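PDB 6VHF: PHD-type domain-containing protein from Chaetomium thermophilum, which is the Cfp1 component of the H3K4 methyltransferase complex COMPASS, this zinc-binding part being its RbBP5-interacting domain. Local coordinates for residues Cys27-Leu31 with Val149-Ile153. Numbering follows the deposited sequence.
Sequences CRQML and VRHDI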
ATOM      1  N   CYS A  27      -0.085  -1.474   3.713  1.00 41.17           N
ATOM      2  CA  CYS A  27       0.425  -2.017   2.460  1.00 41.65           C
ATOM      3  C   CYS A  27       0.828  -3.481   2.603  1.00 43.61           C
ATOM      4  O   CYS A  27       0.594  -4.292   1.693  1.00 37.85           O
ATOM      5  CB  CYS A  27       1.616  -1.187   1.980  1.00 39.25           C
ATOM      6  SG  CYS A  27       1.187   0.381   1.152  1.00 49.98           S
ATOM      7  N   ARG A  28       1.448  -3.835   3.733  1.00 36.59           N
ATOM      8  CA  ARG A  28       1.823  -5.226   3.937  1.00 43.12           C
ATOM      9  C   ARG A  28       0.587  -6.116   3.982  1.00 40.12           C
ATOM     10  O   ARG A  28       0.614  -7.239   3.484  1.00 42.82           O
ATOM     11  CB  ARG A  28       2.653  -5.382   5.216  1.00 39.56           C
ATOM     12  CG  ARG A  28       3.931  -4.550   5.222  1.00 48.99           C
ATOM     13  CD  ARG A  28       4.996  -5.025   6.221  1.00 44.46           C
ATOM     14  NE  ARG A  28       6.101  -4.064   6.248  1.00 56.92           N
ATOM     15  CZ  ARG A  28       7.159  -4.112   5.439  1.00 57.73           C
ATOM     16  NH1 ARG A  28       7.243  -5.085   4.547  1.00 55.34           N
ATOM     17  NH2 ARG A  28       8.128  -3.185   5.505  1.00 53.60           N
ATOM     18  N   GLN A  29      -0.509  -5.614   4.556  1.00 41.42           N
ATOM     19  CA  GLN A  29      -1.765  -6.346   4.592  1.00 42.95           C
ATOM     20  C   GLN A  29      -2.420  -6.420   3.225  1.00 45.15           C
ATOM     21  O   GLN A  29      -3.095  -7.411   2.924  1.00 43.41           O
ATOM     22  CB  GLN A  29      -2.730  -5.699   5.574  1.00 45.23           C
ATOM     23  CG  GLN A  29      -2.326  -5.898   7.007  1.00 51.46           C
ATOM     24  CD  GLN A  29      -3.193  -5.108   7.946  1.00 59.59           C
ATOM     25  OE1 GLN A  29      -2.697  -4.477   8.871  1.00 58.59           O
ATOM     26  NE2 GLN A  29      -4.505  -5.129   7.708  1.00 69.89           N
ATOM     27  N   MET A  30      -2.251  -5.392   2.388  1.00 42.33           N
ATOM     28  CA  MET A  30      -2.687  -5.539   1.004  1.00 43.82           C
ATOM     29  C   MET A  30      -1.915  -6.663   0.318  1.00 44.93           C
ATOM     30  O   MET A  30      -2.487  -7.434  -0.465  1.00 45.43           O
ATOM     31  CB  MET A  30      -2.531  -4.218   0.252  1.00 43.70           C
ATOM     32  CG  MET A  30      -3.409  -3.075   0.791  1.00 43.67           C
ATOM     33  SD  MET A  30      -5.198  -3.419   0.664  1.00 57.17           S
ATOM     34  CE  MET A  30      -5.598  -4.188   2.238  1.00 38.63           C
ATOM     35  N   LEU A  31      -0.626  -6.809   0.633  1.00 38.30           N
ATOM     36  CA  LEU A  31       0.115  -7.922   0.058  1.00 41.48           C
ATOM     37  C   LEU A  31      -0.453  -9.257   0.524  1.00 41.74           C
ATOM     38  O   LEU A  31      -0.541 -10.200  -0.265  1.00 44.07           O
ATOM     39  CB  LEU A  31       1.601  -7.814   0.372  1.00 37.24           C
ATOM     40  CG  LEU A  31       2.261  -6.636  -0.360  1.00 43.84           C
ATOM     41  CD1 LEU A  31       3.661  -6.311   0.181  1.00 40.65           C
ATOM     42  CD2 LEU A  31       2.300  -6.885  -1.858  1.00 46.63           C
ATOM     43  N   VAL A 149       2.053  -2.301  -4.778  1.00 45.82           N
ATOM     44  CA  VAL A 149       2.061  -2.201  -3.324  1.00 48.81           C
ATOM     45  C   VAL A 149       3.488  -2.258  -2.798  1.00 47.85           C
ATOM     46  O   VAL A 149       3.887  -1.431  -1.970  1.00 44.72           O
ATOM     47  CB  VAL A 149       1.169  -3.287  -2.697  1.00 43.46           C
ATOM     48  CG1 VAL A 149       1.260  -3.229  -1.184  1.00 44.70           C
ATOM     49  CG2 VAL A 149      -0.279  -3.078  -3.133  1.00 40.66           C
ATOM     50  N   ARG A 150       4.289  -3.208  -3.287  1.00 46.11           N
ATOM     51  CA  ARG A 150       5.705  -3.205  -2.928  1.00 49.78           C
ATOM     52  C   ARG A 150       6.368  -1.881  -3.294  1.00 46.07           C
ATOM     53  O   ARG A 150       7.272  -1.416  -2.591  1.00 40.27           O
ATOM     54  CB  ARG A 150       6.437  -4.366  -3.597  1.00 46.08           C
ATOM     55  CG  ARG A 150       6.173  -5.703  -2.937  1.00 53.09           C
ATOM     56  CD  ARG A 150       6.923  -6.836  -3.613  1.00 53.22           C
ATOM     57  NE  ARG A 150       8.371  -6.645  -3.577  1.00 65.33           N
ATOM     58  CZ  ARG A 150       9.140  -6.994  -2.547  1.00 70.43           C
ATOM     59  NH1 ARG A 150       8.588  -7.544  -1.474  1.00 68.43           N
ATOM     60  NH2 ARG A 150      10.454  -6.789  -2.583  1.00 68.07           N
ATOM     61  N   HIS A 151       5.946  -1.266  -4.404  1.00 43.98           N
ATOM     62  CA  HIS A 151       6.556  -0.002  -4.792  1.00 45.58           C
ATOM     63  C   HIS A 151       6.174   1.096  -3.804  1.00 45.78           C
ATOM     64  O   HIS A 151       7.012   1.926  -3.436  1.00 41.91           O
ATOM     65  CB  HIS A 151       6.155   0.382  -6.220  1.00 40.84           C
ATOM     66  CG  HIS A 151       6.759   1.672  -6.688  1.00 50.18           C
ATOM     67  ND1 HIS A 151       8.109   1.811  -6.951  1.00 48.80           N
ATOM     68  CD2 HIS A 151       6.207   2.893  -6.907  1.00 49.08           C
ATOM     69  CE1 HIS A 151       8.356   3.055  -7.332  1.00 46.98           C
ATOM     70  NE2 HIS A 151       7.218   3.729  -7.316  1.00 46.39           N
ATOM     71  N   ASP A 152       4.917   1.090  -3.348  1.00 43.57           N
ATOM     72  CA  ASP A 152       4.460   2.087  -2.394  1.00 44.10           C
ATOM     73  C   ASP A 152       5.188   1.961  -1.063  1.00 44.56           C
ATOM     74  O   ASP A 152       5.494   2.982  -0.419  1.00 36.99           O
ATOM     75  CB  ASP A 152       2.949   1.974  -2.208  1.00 44.32           C
ATOM     76  CG  ASP A 152       2.163   2.400  -3.462  1.00 53.90           C
ATOM     77  OD1 ASP A 152       2.749   3.042  -4.368  1.00 52.90           O
ATOM     78  OD2 ASP A 152       0.950   2.099  -3.534  1.00 54.01           O
ATOM     79  N   ILE A 153       5.520   0.736  -0.656  1.00 37.40           N
ATOM     80  CA  ILE A 153       6.280   0.581   0.575  1.00 41.21           C
ATOM     81  C   ILE A 153       7.623   1.279   0.445  1.00 40.50           C
ATOM     82  O   ILE A 153       8.034   2.024   1.334  1.00 38.16           O
ATOM     83  CB  ILE A 153       6.423  -0.907   0.941  1.00 41.81           C
ATOM     84  CG1 ILE A 153       5.036  -1.494   1.182  1.00 40.98           C
ATOM     85  CG2 ILE A 153       7.254  -1.077   2.199  1.00 42.05           C
ATOM     86  CD1 ILE A 153       5.048  -2.933   1.672  1.00 41.68           C
TER
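With CG1 of Val-149 trans to its own backbone N (chi1 176°), that methyl is aimed at the helix of Cys-27, while Leu-31, its CG swung to the side opposite its carbonyl carbon (chi1 -69°), slides past the valine in the reverse direction. Leu-31 CG lies 3.6 Å from Val-149 CG1, and the same methyl sits 3.8 Å from Cys-27 CB and 3.1 Å from Cys-27 O, which already accepts the helical bond from Leu-31 N. One turn along, Ile-153 CG1 packs 3.5 Å from Cys-27 CB, and its CD1 meets Leu-31 CD1 tip to tip at 3.9 Å. At the exposed side, Ile-153 lies over one guanidinium face of Arg-28, its CG2 4.0 Å from NH2, and the Arg-150 side chain crosses that of Leu-31 at about a right angle, its CG against CD1. Cutting Leu-31 back to an alanine is likely to open a gap beside Val-149 CG1 and take the leucine methyl from Ile-153 CD1. Helix 64-77 covers another side: Val-66 touches Met-30 and Val-149, and His-70 ND1 hydrogen-bonds Asp-152 OD2. Segments 27-31 and 149-153, on helices 4-46 and 141-177, run nearly antiparallel (161°), their axes 9.4 Å apart, packed through apolar side chains as in an antiparallel helical bundle.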